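Local coordinates for protein guanine deaminase (Escherichia coli, PDB 6OHB) that catalyses the zinc-dependent hydrolytic deamination of guanine to xanthine and ammonia, a step in purine degradation, at residues Asp80-Tyr85 against His235-Glu240; Leu139-Val144 against Ala205-Phe210; Ala275-Leu280 against Ser293-Cys298. All blocks are in the same frame, centred on the assembly; numbering follows the deposited sequence.

Contact 1: Asp80-Tyr85 against His235-Glu240; sequences DTHIHY and HTHLCE. With ZN (zinc ion), chain E.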
ATOM      1  N   ASP A  80      11.533  12.846  -5.808  1.00 36.21           N
ATOM      2  CA  ASP A  80      11.899  11.522  -5.311  1.00 42.22           C
ATOM      3  C   ASP A  80      13.385  11.532  -4.965  1.00 41.36           C
ATOM      4  O   ASP A  80      14.234  11.543  -5.862  1.00 43.76           O
ATOM      5  CB  ASP A  80      11.591  10.469  -6.375  1.00 38.81           C
ATOM      6  CG  ASP A  80      11.587   9.053  -5.825  1.00 52.83           C
ATOM      7  OD1 ASP A  80      12.278   8.784  -4.815  1.00 51.03           O
ATOM      8  OD2 ASP A  80      10.890   8.204  -6.422  1.00 49.06           O
ATOM      9  N   THR A  81      13.707  11.477  -3.671  1.00 34.43           N
ATOM     10  CA  THR A  81      15.076  11.739  -3.237  1.00 42.68           C
ATOM     11  C   THR A  81      15.968  10.500  -3.135  1.00 40.43           C
ATOM     12  O   THR A  81      17.137  10.645  -2.763  1.00 43.92           O
ATOM     13  CB  THR A  81      15.078  12.469  -1.888  1.00 42.06           C
ATOM     14  OG1 THR A  81      14.444  11.658  -0.889  1.00 36.65           O
ATOM     15  CG2 THR A  81      14.359  13.814  -2.001  1.00 40.62           C
ATOM     16  N   HIS A  82      15.480   9.306  -3.476  1.00 39.59           N
ATOM     17  CA  HIS A  82      16.351   8.127  -3.549  1.00 45.18           C
ATOM     18  C   HIS A  82      15.644   7.049  -4.361  1.00 40.81           C
ATOM     19  O   HIS A  82      14.622   6.514  -3.922  1.00 40.95           O
ATOM     20  CB  HIS A  82      16.722   7.608  -2.158  1.00 43.03           C
ATOM     21  CG  HIS A  82      17.593   6.387  -2.179  1.00 43.83           C
ATOM     22  ND1 HIS A  82      18.920   6.422  -2.550  1.00 43.24           N
ATOM     23  CD2 HIS A  82      17.321   5.094  -1.882  1.00 49.78           C
ATOM     24  CE1 HIS A  82      19.430   5.206  -2.475  1.00 48.76           C
ATOM     25  NE2 HIS A  82      18.481   4.381  -2.070  1.00 47.83           N
ATOM     26  N   ILE A  83      16.192   6.731  -5.529  1.00 40.53           N
ATOM     27  CA  ILE A  83      15.625   5.703  -6.392  1.00 40.34           C
ATOM     28  C   ILE A  83      16.762   5.099  -7.209  1.00 41.37           C
ATOM     29  O   ILE A  83      17.702   5.799  -7.596  1.00 45.83           O
ATOM     30  CB  ILE A  83      14.491   6.284  -7.270  1.00 47.74           C
ATOM     31  CG1 ILE A  83      13.864   5.199  -8.146  1.00 45.05           C
ATOM     32  CG2 ILE A  83      14.983   7.475  -8.094  1.00 38.80           C
ATOM     33  CD1 ILE A  83      12.600   5.647  -8.859  1.00 42.73           C
ATOM     34  N   HIS A  84      16.692   3.788  -7.433  1.00 41.79           N
ATOM     35  CA  HIS A  84      17.711   3.043  -8.170  1.00 40.63           C
ATOM     36  C   HIS A  84      17.196   2.789  -9.593  1.00 40.74           C
ATOM     37  O   HIS A  84      16.219   2.059  -9.783  1.00 46.93           O
ATOM     38  CB  HIS A  84      18.053   1.728  -7.455  1.00 40.35           C
ATOM     39  CG  HIS A  84      18.682   1.884  -6.093  1.00 40.13           C
ATOM     40  ND1 HIS A  84      20.025   1.663  -5.862  1.00 41.16           N
ATOM     41  CD2 HIS A  84      18.141   2.160  -4.883  1.00 38.18           C
ATOM     42  CE1 HIS A  84      20.290   1.835  -4.579  1.00 41.23           C
ATOM     43  NE2 HIS A  84      19.166   2.145  -3.966  1.00 32.92           N
ATOM     44  N   TYR A  85      17.838   3.418 -10.587  1.00 39.13           N
ATOM     45  CA  TYR A  85      17.464   3.217 -11.990  1.00 43.15           C
ATOM     46  C   TYR A  85      17.536   1.763 -12.463  1.00 49.89           C
ATOM     47  O   TYR A  85      16.564   1.293 -13.082  1.00 43.22           O
ATOM     48  CB  TYR A  85      18.314   4.154 -12.863  1.00 41.66           C
ATOM     49  CG  TYR A  85      18.768   3.630 -14.216  1.00 46.26           C
ATOM     50  CD1 TYR A  85      17.851   3.306 -15.216  1.00 46.19           C
ATOM     51  CD2 TYR A  85      20.124   3.495 -14.506  1.00 48.92           C
ATOM     52  CE1 TYR A  85      18.271   2.838 -16.450  1.00 43.44           C
ATOM     53  CE2 TYR A  85      20.553   3.032 -15.743  1.00 47.36           C
ATOM     54  CZ  TYR A  85      19.624   2.706 -16.709  1.00 52.62           C
ATOM     55  OH  TYR A  85      20.052   2.243 -17.936  1.00 55.15           O
ATOM     56  N   HIS A 235      25.649  11.278  -2.670  1.00 43.74           N
ATOM     57  CA  HIS A 235      24.467  10.441  -2.496  1.00 46.59           C
ATOM     58  C   HIS A 235      24.906   9.047  -2.078  1.00 44.03           C
ATOM     59  O   HIS A 235      25.604   8.374  -2.841  1.00 44.12           O
ATOM     60  CB  HIS A 235      23.668  10.391  -3.801  1.00 50.41           C
ATOM     61  CG  HIS A 235      22.364   9.671  -3.686  1.00 47.88           C
ATOM     62  ND1 HIS A 235      21.711   9.136  -4.777  1.00 43.76           N
ATOM     63  CD2 HIS A 235      21.584   9.405  -2.612  1.00 40.11           C
ATOM     64  CE1 HIS A 235      20.585   8.575  -4.378  1.00 43.96           C
ATOM     65  NE2 HIS A 235      20.485   8.723  -3.069  1.00 43.08           N
ATOM     66  N   THR A 236      24.488   8.597  -0.894  1.00 44.07           N
ATOM     67  CA  THR A 236      24.866   7.247  -0.482  1.00 48.92           C
ATOM     68  C   THR A 236      23.849   6.702   0.513  1.00 45.71           C
ATOM     69  O   THR A 236      22.958   7.418   0.962  1.00 45.02           O
ATOM     70  CB  THR A 236      26.288   7.235   0.106  1.00 51.86           C
ATOM     71  OG1 THR A 236      26.733   5.884   0.260  1.00 49.78           O
ATOM     72  CG2 THR A 236      26.327   7.945   1.456  1.00 46.59           C
ATOM     73  N   HIS A 237      23.998   5.420   0.861  1.00 40.17           N
ATOM     74  CA  HIS A 237      23.149   4.769   1.856  1.00 42.40           C
ATOM     75  C   HIS A 237      23.792   4.889   3.244  1.00 45.84           C
ATOM     76  O   HIS A 237      25.019   4.912   3.369  1.00 40.38           O
ATOM     77  CB  HIS A 237      22.928   3.290   1.504  1.00 40.83           C
ATOM     78  CG  HIS A 237      22.059   3.046   0.297  1.00 44.67           C
ATOM     79  ND1 HIS A 237      22.561   2.956  -0.986  1.00 41.54           N
ATOM     80  CD2 HIS A 237      20.728   2.805   0.194  1.00 42.33           C
ATOM     81  CE1 HIS A 237      21.575   2.696  -1.828  1.00 46.65           C
ATOM     82  NE2 HIS A 237      20.450   2.604  -1.138  1.00 45.34           N
ATOM     83  N   LEU A 238      22.961   4.969   4.295  1.00 39.68           N
ATOM     84  CA  LEU A 238      23.498   5.144   5.645  1.00 40.39           C
ATOM     85  C   LEU A 238      22.573   4.542   6.697  1.00 50.26           C
ATOM     86  O   LEU A 238      21.401   4.920   6.768  1.00 43.13           O
ATOM     87  CB  LEU A 238      23.731   6.632   5.955  1.00 50.57           C
ATOM     88  CG  LEU A 238      24.217   7.017   7.361  1.00 49.09           C
ATOM     89  CD1 LEU A 238      25.654   6.566   7.565  1.00 47.67           C
ATOM     90  CD2 LEU A 238      24.093   8.522   7.571  1.00 50.49           C
ATOM     91  N   CYS A 239      23.121   3.652   7.528  1.00 46.14           N
ATOM     92  CA  CYS A 239      22.430   3.018   8.656  1.00 51.66           C
ATOM     93  C   CYS A 239      21.004   2.588   8.307  1.00 49.71           C
ATOM     94  O   CYS A 239      20.029   2.951   8.967  1.00 48.37           O
ATOM     95  CB  CYS A 239      22.435   3.928   9.888  1.00 47.58           C
ATOM     96  SG  CYS A 239      24.022   4.688  10.281  1.00 62.51           S
ATOM     97  N   GLU A 240      20.909   1.748   7.283  1.00 49.39           N
ATOM     98  CA  GLU A 240      19.624   1.162   6.930  1.00 54.51           C
ATOM     99  C   GLU A 240      19.303  -0.032   7.824  1.00 55.01           C
ATOM    100  O   GLU A 240      18.157  -0.200   8.261  1.00 54.93           O
ATOM    101  CB  GLU A 240      19.631   0.744   5.451  1.00 46.78           C
ATOM    102  CG  GLU A 240      18.342   0.106   4.940  1.00 54.68           C
ATOM    103  CD  GLU A 240      18.408  -0.231   3.453  1.00 49.41           C
ATOM    104  OE1 GLU A 240      19.497  -0.078   2.859  1.00 49.34           O
ATOM    105  OE2 GLU A 240      17.382  -0.658   2.877  1.00 52.12           O
TER
HETATM  106 ZN    ZN E 501      18.685   2.384  -2.143  1.00 51.08          ZN
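The His82 ring turns its edge toward the face of the His237 ring in an offset edge-to-face pair, planes at 90°, at the zinc site of the amidohydrolase TIM barrel. His82 and His84 form the His-X-His pair at the end of strand 73-84; His237 lies near the end of strand 233-238. All three bind through NE2, at 2.0 Å from the zinc ion for His82 NE2 and 1.9 Å for His84 NE2, while Asp327 completes the site. The His84 and His237 rings come from opposite directions and meet rim to rim, their planes only 19° apart. His82 ND1 donates to His235 NE2 over 2.8 Å, nearly straight, which ties down the rotation of the His82 ring from the side away from the metal. With an alanine in place of His235, the ND1 of His82 would probably lose its acceptor and the ring be held by the zinc alone among the partners described here. His237 is braced in a comparable way by the carbonyl of Arg209 on its ND1. In the second-shell bond, His235 NE2 lies in the plane of the His82 ring, but His82 ND1 sits 28° out of the His235 plane.

Contact 2: Leu139-Val144 against Ala205-Phe210; sequences LVFGTV and AITPRF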
ATOM      1  N   LEU A 139      16.633  12.063  -7.457  1.00 43.21           N
ATOM      2  CA  LEU A 139      18.034  11.788  -7.177  1.00 34.91           C
ATOM      3  C   LEU A 139      18.207  10.285  -7.369  1.00 40.73           C
ATOM      4  O   LEU A 139      17.622   9.489  -6.628  1.00 35.58           O
ATOM      5  CB  LEU A 139      18.401  12.242  -5.767  1.00 36.40           C
ATOM      6  CG  LEU A 139      19.717  11.745  -5.171  1.00 40.75           C
ATOM      7  CD1 LEU A 139      20.900  12.142  -6.045  1.00 36.88           C
ATOM      8  CD2 LEU A 139      19.879  12.273  -3.751  1.00 33.58           C
ATOM      9  N   VAL A 140      18.975   9.899  -8.383  1.00 42.15           N
ATOM     10  CA  VAL A 140      18.899   8.569  -8.972  1.00 40.14           C
ATOM     11  C   VAL A 140      20.237   7.864  -8.799  1.00 45.88           C
ATOM     12  O   VAL A 140      21.277   8.383  -9.221  1.00 43.21           O
ATOM     13  CB  VAL A 140      18.526   8.630 -10.465  1.00 44.90           C
ATOM     14  CG1 VAL A 140      18.411   7.222 -11.030  1.00 46.63           C
ATOM     15  CG2 VAL A 140      17.238   9.411 -10.675  1.00 38.24           C
ATOM     16  N   PHE A 141      20.207   6.678  -8.195  1.00 46.49           N
ATOM     17  CA  PHE A 141      21.365   5.797  -8.245  1.00 45.75           C
ATOM     18  C   PHE A 141      21.515   5.242  -9.653  1.00 46.45           C
ATOM     19  O   PHE A 141      20.555   4.732 -10.239  1.00 50.29           O
ATOM     20  CB  PHE A 141      21.220   4.654  -7.244  1.00 49.28           C
ATOM     21  CG  PHE A 141      22.115   4.777  -6.043  1.00 46.76           C
ATOM     22  CD1 PHE A 141      21.939   5.813  -5.144  1.00 47.95           C
ATOM     23  CD2 PHE A 141      23.124   3.857  -5.814  1.00 43.87           C
ATOM     24  CE1 PHE A 141      22.748   5.933  -4.036  1.00 50.61           C
ATOM     25  CE2 PHE A 141      23.939   3.965  -4.708  1.00 48.92           C
ATOM     26  CZ  PHE A 141      23.753   5.002  -3.813  1.00 52.60           C
ATOM     27  N   GLY A 142      22.716   5.355 -10.203  1.00 46.51           N
ATOM     28  CA  GLY A 142      23.005   4.768 -11.493  1.00 51.64           C
ATOM     29  C   GLY A 142      23.552   3.354 -11.441  1.00 54.38           C
ATOM     30  O   GLY A 142      23.168   2.538 -10.596  1.00 49.59           O
ATOM     31  N   THR A 143      24.464   3.067 -12.361  1.00 62.65           N
ATOM     32  CA  THR A 143      25.192   1.815 -12.423  1.00 62.50           C
ATOM     33  C   THR A 143      26.617   2.023 -11.929  1.00 61.77           C
ATOM     34  O   THR A 143      27.037   3.133 -11.593  1.00 58.70           O
ATOM     35  CB  THR A 143      25.229   1.315 -13.868  1.00 65.93           C
ATOM     36  OG1 THR A 143      25.378   2.445 -14.748  1.00 66.70           O
ATOM     37  CG2 THR A 143      23.955   0.582 -14.219  1.00 62.56           C
ATOM     38  N   VAL A 144      27.372   0.928 -11.874  1.00 57.03           N
ATOM     39  CA  VAL A 144      28.816   1.084 -11.773  1.00 60.45           C
ATOM     40  C   VAL A 144      29.396   1.369 -13.154  1.00 57.55           C
ATOM     41  O   VAL A 144      30.423   2.040 -13.272  1.00 60.69           O
ATOM     42  CB  VAL A 144      29.453  -0.160 -11.134  1.00 66.04           C
ATOM     43  CG1 VAL A 144      30.818   0.183 -10.572  1.00 64.21           C
ATOM     44  CG2 VAL A 144      28.550  -0.713 -10.054  1.00 62.47           C
ATOM     45  N   ALA A 205      25.719  13.496  -9.075  1.00 42.51           N
ATOM     46  CA  ALA A 205      25.925  13.144  -7.677  1.00 42.64           C
ATOM     47  C   ALA A 205      27.049  12.124  -7.573  1.00 45.55           C
ATOM     48  O   ALA A 205      27.004  11.084  -8.235  1.00 45.22           O
ATOM     49  CB  ALA A 205      24.646  12.581  -7.054  1.00 42.93           C
ATOM     50  N   ILE A 206      28.061  12.429  -6.759  1.00 49.14           N
ATOM     51  CA  ILE A 206      29.086  11.442  -6.441  1.00 47.54           C
ATOM     52  C   ILE A 206      28.439  10.353  -5.600  1.00 49.02           C
ATOM     53  O   ILE A 206      27.950  10.611  -4.494  1.00 47.22           O
ATOM     54  CB  ILE A 206      30.269  12.080  -5.707  1.00 54.88           C
ATOM     55  CG1 ILE A 206      30.948  13.125  -6.591  1.00 55.05           C
ATOM     56  CG2 ILE A 206      31.264  11.006  -5.293  1.00 45.35           C
ATOM     57  CD1 ILE A 206      31.343  14.369  -5.841  1.00 54.04           C
ATOM     58  N   THR A 207      28.426   9.129  -6.121  1.00 44.98           N
ATOM     59  CA  THR A 207      27.550   8.076  -5.618  1.00 51.37           C
ATOM     60  C   THR A 207      28.357   6.830  -5.278  1.00 56.30           C
ATOM     61  O   THR A 207      28.454   5.892  -6.084  1.00 49.89           O
ATOM     62  CB  THR A 207      26.456   7.758  -6.642  1.00 51.98           C
ATOM     63  OG1 THR A 207      25.865   8.977  -7.107  1.00 49.86           O
ATOM     64  CG2 THR A 207      25.381   6.910  -6.030  1.00 49.63           C
ATOM     65  N   PRO A 208      28.966   6.791  -4.093  1.00 55.61           N
ATOM     66  CA  PRO A 208      29.411   5.502  -3.547  1.00 52.88           C
ATOM     67  C   PRO A 208      28.200   4.766  -2.991  1.00 50.23           C
ATOM     68  O   PRO A 208      27.384   5.356  -2.277  1.00 48.81           O
ATOM     69  CB  PRO A 208      30.397   5.899  -2.442  1.00 52.06           C
ATOM     70  CG  PRO A 208      29.957   7.288  -2.023  1.00 51.92           C
ATOM     71  CD  PRO A 208      29.316   7.932  -3.223  1.00 45.74           C
ATOM     72  N   ARG A 209      28.078   3.477  -3.324  1.00 51.41           N
ATOM     73  CA  ARG A 209      26.904   2.719  -2.901  1.00 52.87           C
ATOM     74  C   ARG A 209      26.741   2.783  -1.388  1.00 53.94           C
ATOM     75  O   ARG A 209      25.749   3.318  -0.878  1.00 58.56           O
ATOM     76  CB  ARG A 209      26.997   1.266  -3.377  1.00 54.84           C
ATOM     77  CG  ARG A 209      25.704   0.490  -3.143  1.00 54.13           C
ATOM     78  CD  ARG A 209      25.777  -0.938  -3.645  1.00 56.25           C
ATOM     79  NE  ARG A 209      25.889  -1.024  -5.097  1.00 61.14           N
ATOM     80  CZ  ARG A 209      24.857  -1.140  -5.925  1.00 55.94           C
ATOM     81  NH1 ARG A 209      23.615  -1.182  -5.451  1.00 58.62           N
ATOM     82  NH2 ARG A 209      25.067  -1.217  -7.232  1.00 57.19           N
ATOM     83  N   PHE A 210      27.716   2.254  -0.656  1.00 50.35           N
ATOM     84  CA  PHE A 210      27.859   2.505   0.772  1.00 48.61           C
ATOM     85  C   PHE A 210      29.288   2.151   1.169  1.00 56.84           C
ATOM     86  O   PHE A 210      30.087   1.690   0.347  1.00 51.67           O
ATOM     87  CB  PHE A 210      26.824   1.734   1.606  1.00 55.76           C
ATOM     88  CG  PHE A 210      26.711   0.265   1.265  1.00 55.10           C
ATOM     89  CD1 PHE A 210      25.476  -0.303   1.005  1.00 61.02           C
ATOM     90  CD2 PHE A 210      27.829  -0.543   1.214  1.00 63.48           C
ATOM     91  CE1 PHE A 210      25.363  -1.646   0.698  1.00 63.09           C
ATOM     92  CE2 PHE A 210      27.721  -1.886   0.911  1.00 70.30           C
ATOM     93  CZ  PHE A 210      26.489  -2.436   0.651  1.00 66.10           C
TER
HETATM   94  O   HOH W   1      23.108   9.164  -7.157  1.00 46.33           O
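Ala205 begins the contact by setting CB against Leu139 CD1, 3.9 Å away, an apolar touch between strands 203-208 and 135-141 of the barrel. These strands are not neighbours: strand 164-169 runs between them, and the side chains meet across the inside of the curved wall. Two residues on, Thr207 divides its branches between two tasks. Thr207 CG2, anti to the backbone N, lies over the middle of the Phe141 ring, 3.4 Å from the centroid and 13° off the ring normal, a close CH-pi contact. Thr207 OG1, placed beside the backbone N, donates to Ala205 O at 2.6 Å, coming from above that carbonyl's plane. A water donates to both Thr207 OG1 and Val140 O, joining the strands through solvent. Arg209 completes the line, its CA in the plane of the Phe141 ring and 3.7 Å from Phe141 CE2, while its guanidinium turns to a salt bridge with Glu110. Phe141 also meets the rings of His84 and His237, which bind zinc, and Arg209 probably contacts substrate. Phe141 is thus held by a methyl on one face and backbone at its edge, which probably keeps this ring in place beside the zinc ligands.

Contact 3: Ala275-Leu280 against Ser293-Cys298; sequences AHCVHL and SSIAFC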
ATOM      1  N   ALA A 275      20.554   7.958   2.367  1.00 41.25           N
ATOM      2  CA  ALA A 275      19.332   7.176   2.298  1.00 47.53           C
ATOM      3  C   ALA A 275      19.159   6.322   3.545  1.00 44.54           C
ATOM      4  O   ALA A 275      20.132   5.785   4.088  1.00 41.36           O
ATOM      5  CB  ALA A 275      19.343   6.285   1.056  1.00 43.85           C
ATOM      6  N   HIS A 276      17.904   6.253   4.011  1.00 48.79           N
ATOM      7  CA  HIS A 276      17.386   5.365   5.051  1.00 43.60           C
ATOM      8  C   HIS A 276      17.559   5.961   6.442  1.00 43.40           C
ATOM      9  O   HIS A 276      16.589   6.482   7.002  1.00 46.21           O
ATOM     10  CB  HIS A 276      18.016   3.973   4.950  1.00 42.17           C
ATOM     11  CG  HIS A 276      17.781   3.314   3.627  1.00 39.68           C
ATOM     12  ND1 HIS A 276      16.523   2.962   3.185  1.00 40.77           N
ATOM     13  CD2 HIS A 276      18.640   2.956   2.642  1.00 43.39           C
ATOM     14  CE1 HIS A 276      16.617   2.411   1.987  1.00 42.46           C
ATOM     15  NE2 HIS A 276      17.891   2.394   1.635  1.00 41.27           N
ATOM     16  N   CYS A 277      18.769   5.903   7.007  1.00 45.92           N
ATOM     17  CA  CYS A 277      19.045   6.525   8.307  1.00 41.67           C
ATOM     18  C   CYS A 277      18.077   6.028   9.377  1.00 47.23           C
ATOM     19  O   CYS A 277      17.523   6.812  10.153  1.00 46.46           O
ATOM     20  CB  CYS A 277      18.995   8.051   8.208  1.00 46.27           C
ATOM     21  SG  CYS A 277      20.260   8.750   7.136  1.00 47.75           S
ATOM     22  N   VAL A 278      17.868   4.711   9.411  1.00 50.96           N
ATOM     23  CA  VAL A 278      16.878   4.127  10.309  1.00 48.11           C
ATOM     24  C   VAL A 278      17.427   3.959  11.724  1.00 45.18           C
ATOM     25  O   VAL A 278      16.687   4.116  12.702  1.00 48.90           O
ATOM     26  CB  VAL A 278      16.396   2.780   9.733  1.00 50.33           C
ATOM     27  CG1 VAL A 278      15.359   2.136  10.638  1.00 51.42           C
ATOM     28  CG2 VAL A 278      15.854   2.975   8.322  1.00 46.81           C
ATOM     29  N   HIS A 279      18.718   3.668  11.864  1.00 45.15           N
ATOM     30  CA  HIS A 279      19.348   3.400  13.159  1.00 50.55           C
ATOM     31  C   HIS A 279      20.508   4.369  13.346  1.00 53.79           C
ATOM     32  O   HIS A 279      21.664   4.018  13.104  1.00 58.53           O
ATOM     33  CB  HIS A 279      19.812   1.942  13.246  1.00 54.36           C
ATOM     34  CG  HIS A 279      18.749   0.951  12.894  1.00 53.56           C
ATOM     35  ND1 HIS A 279      17.676   0.690  13.719  1.00 50.53           N
ATOM     36  CD2 HIS A 279      18.585   0.167  11.801  1.00 51.22           C
ATOM     37  CE1 HIS A 279      16.900  -0.217  13.153  1.00 55.37           C
ATOM     38  NE2 HIS A 279      17.429  -0.552  11.988  1.00 54.00           N
ATOM     39  N   LEU A 280      20.197   5.593  13.765  1.00 53.97           N
ATOM     40  CA  LEU A 280      21.209   6.605  14.037  1.00 50.39           C
ATOM     41  C   LEU A 280      21.399   6.774  15.537  1.00 49.03           C
ATOM     42  O   LEU A 280      20.426   6.837  16.295  1.00 48.22           O
ATOM     43  CB  LEU A 280      20.822   7.955  13.428  1.00 53.84           C
ATOM     44  CG  LEU A 280      20.759   8.096  11.906  1.00 56.46           C
ATOM     45  CD1 LEU A 280      20.196   9.464  11.535  1.00 48.85           C
ATOM     46  CD2 LEU A 280      22.129   7.880  11.280  1.00 52.30           C
ATOM     47  N   SER A 293      23.388  18.209   6.418  1.00 51.61           N
ATOM     48  CA  SER A 293      23.189  17.109   5.489  1.00 50.08           C
ATOM     49  C   SER A 293      21.712  16.726   5.427  1.00 44.88           C
ATOM     50  O   SER A 293      20.907  17.113   6.278  1.00 52.24           O
ATOM     51  CB  SER A 293      24.036  15.908   5.896  1.00 54.07           C
ATOM     52  OG  SER A 293      25.281  16.326   6.427  1.00 51.19           O
ATOM     53  N   SER A 294      21.354  15.947   4.407  1.00 39.98           N
ATOM     54  CA  SER A 294      19.966  15.579   4.172  1.00 42.18           C
ATOM     55  C   SER A 294      19.767  14.073   4.304  1.00 46.77           C
ATOM     56  O   SER A 294      20.695  13.278   4.131  1.00 39.30           O
ATOM     57  CB  SER A 294      19.510  16.042   2.780  1.00 40.66           C
ATOM     58  OG  SER A 294      19.420  17.463   2.716  1.00 47.18           O
ATOM     59  N   ILE A 295      18.521  13.695   4.586  1.00 50.34           N
ATOM     60  CA  ILE A 295      18.109  12.305   4.759  1.00 46.78           C
ATOM     61  C   ILE A 295      17.042  11.986   3.721  1.00 46.68           C
ATOM     62  O   ILE A 295      16.124  12.785   3.498  1.00 48.43           O
ATOM     63  CB  ILE A 295      17.562  12.048   6.181  1.00 50.55           C
ATOM     64  CG1 ILE A 295      18.634  12.316   7.239  1.00 43.41           C
ATOM     65  CG2 ILE A 295      17.012  10.628   6.298  1.00 43.44           C
ATOM     66  CD1 ILE A 295      18.151  12.101   8.653  1.00 42.24           C
ATOM     67  N   ALA A 296      17.156  10.814   3.093  1.00 45.00           N
ATOM     68  CA  ALA A 296      16.122  10.294   2.199  1.00 43.74           C
ATOM     69  C   ALA A 296      15.316   9.233   2.942  1.00 44.23           C
ATOM     70  O   ALA A 296      15.791   8.111   3.144  1.00 43.56           O
ATOM     71  CB  ALA A 296      16.736   9.719   0.924  1.00 39.30           C
ATOM     72  N   PHE A 297      14.088   9.590   3.314  1.00 40.89           N
ATOM     73  CA  PHE A 297      13.153   8.713   4.012  1.00 39.62           C
ATOM     74  C   PHE A 297      12.473   7.804   2.991  1.00 44.84           C
ATOM     75  O   PHE A 297      11.800   8.290   2.076  1.00 42.04           O
ATOM     76  CB  PHE A 297      12.152   9.586   4.779  1.00 37.67           C
ATOM     77  CG  PHE A 297      11.126   8.832   5.596  1.00 41.91           C
ATOM     78  CD1 PHE A 297      11.271   7.490   5.905  1.00 38.40           C
ATOM     79  CD2 PHE A 297      10.001   9.504   6.063  1.00 38.40           C
ATOM     80  CE1 PHE A 297      10.308   6.829   6.657  1.00 42.80           C
ATOM     81  CE2 PHE A 297       9.042   8.853   6.809  1.00 44.71           C
ATOM     82  CZ  PHE A 297       9.190   7.515   7.107  1.00 42.87           C
ATOM     83  N   CYS A 298      12.642   6.485   3.146  1.00 37.83           N
ATOM     84  CA  CYS A 298      12.060   5.495   2.236  1.00 37.29           C
ATOM     85  C   CYS A 298      11.280   4.460   3.035  1.00 44.24           C
ATOM     86  O   CYS A 298      11.812   3.381   3.353  1.00 44.67           O
ATOM     87  CB  CYS A 298      13.142   4.783   1.416  1.00 42.21           C
ATOM     88  SG  CYS A 298      14.537   5.769   0.842  1.00 45.75           S
TER
HETATM   89  O   HOH W   2      14.181   5.619   5.737  1.00 42.88           O
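The His276 ring receives Cys298 SG obliquely, neither squarely over a face nor at an edge: the sulfur is 4.1 Å from His276 CE1 and 35° off the ring normal. Beyond these segments, the ring packs at a shallow angle against that of His237; His276 ND1 hydrogen-bonds to Asn302, and NE2 has a weak bond to Asp327, a zinc ligand. The backbones join at a parallel beta bridge in the TIM barrel, where His276 N donates to Ala296 O across 2.9 Å. The bridged pair sets Ala275 CB 4.3 Å from Ala296 CB. Just past this bridge a water spans the two chains, donating to His276 O and accepting from Cys298 N. Round Ile295 the contact is apolar. With CG1 beside the backbone N (chi1 -61°), the CG2 methyl of Ile295 points away from that nitrogen and comes 3.8 Å from Cys277 CB, while Ile295 CD1 reaches Leu280 CD1 at 4.4 Å. The contact divides its chemistry accordingly: backbone and water bonds anchor the start of the loop, methyls and the Cys277 sulfur pack on Ile295, and the His276 side chain, its nearest atom about 4 Å from the zinc ion, is held by Asn302 and more weakly by Asp327.

In the fold
All three contacts lie in the amidohydrolase TIM barrel and gather round the zinc ion. Contact 1 joins strands 73-84 and 233-238, well apart in the barrel wall. Contact 2, nested between its halves along the chain, joins strands 135-141 and 203-208, each next to one of those two; the centres are about 8 Å apart, and His235 packs on Phe141 and Leu139. Contact 3 follows in sequence, its centre about 8 Å from that of contact 1, with Leu238 O close to Cys277 N and His276 against His237. Contacts 2 and 3 do not touch, their centres being about 15 Å apart. Contact 1 therefore sits between them, its metal ligands flanked by Phe141 and by His276.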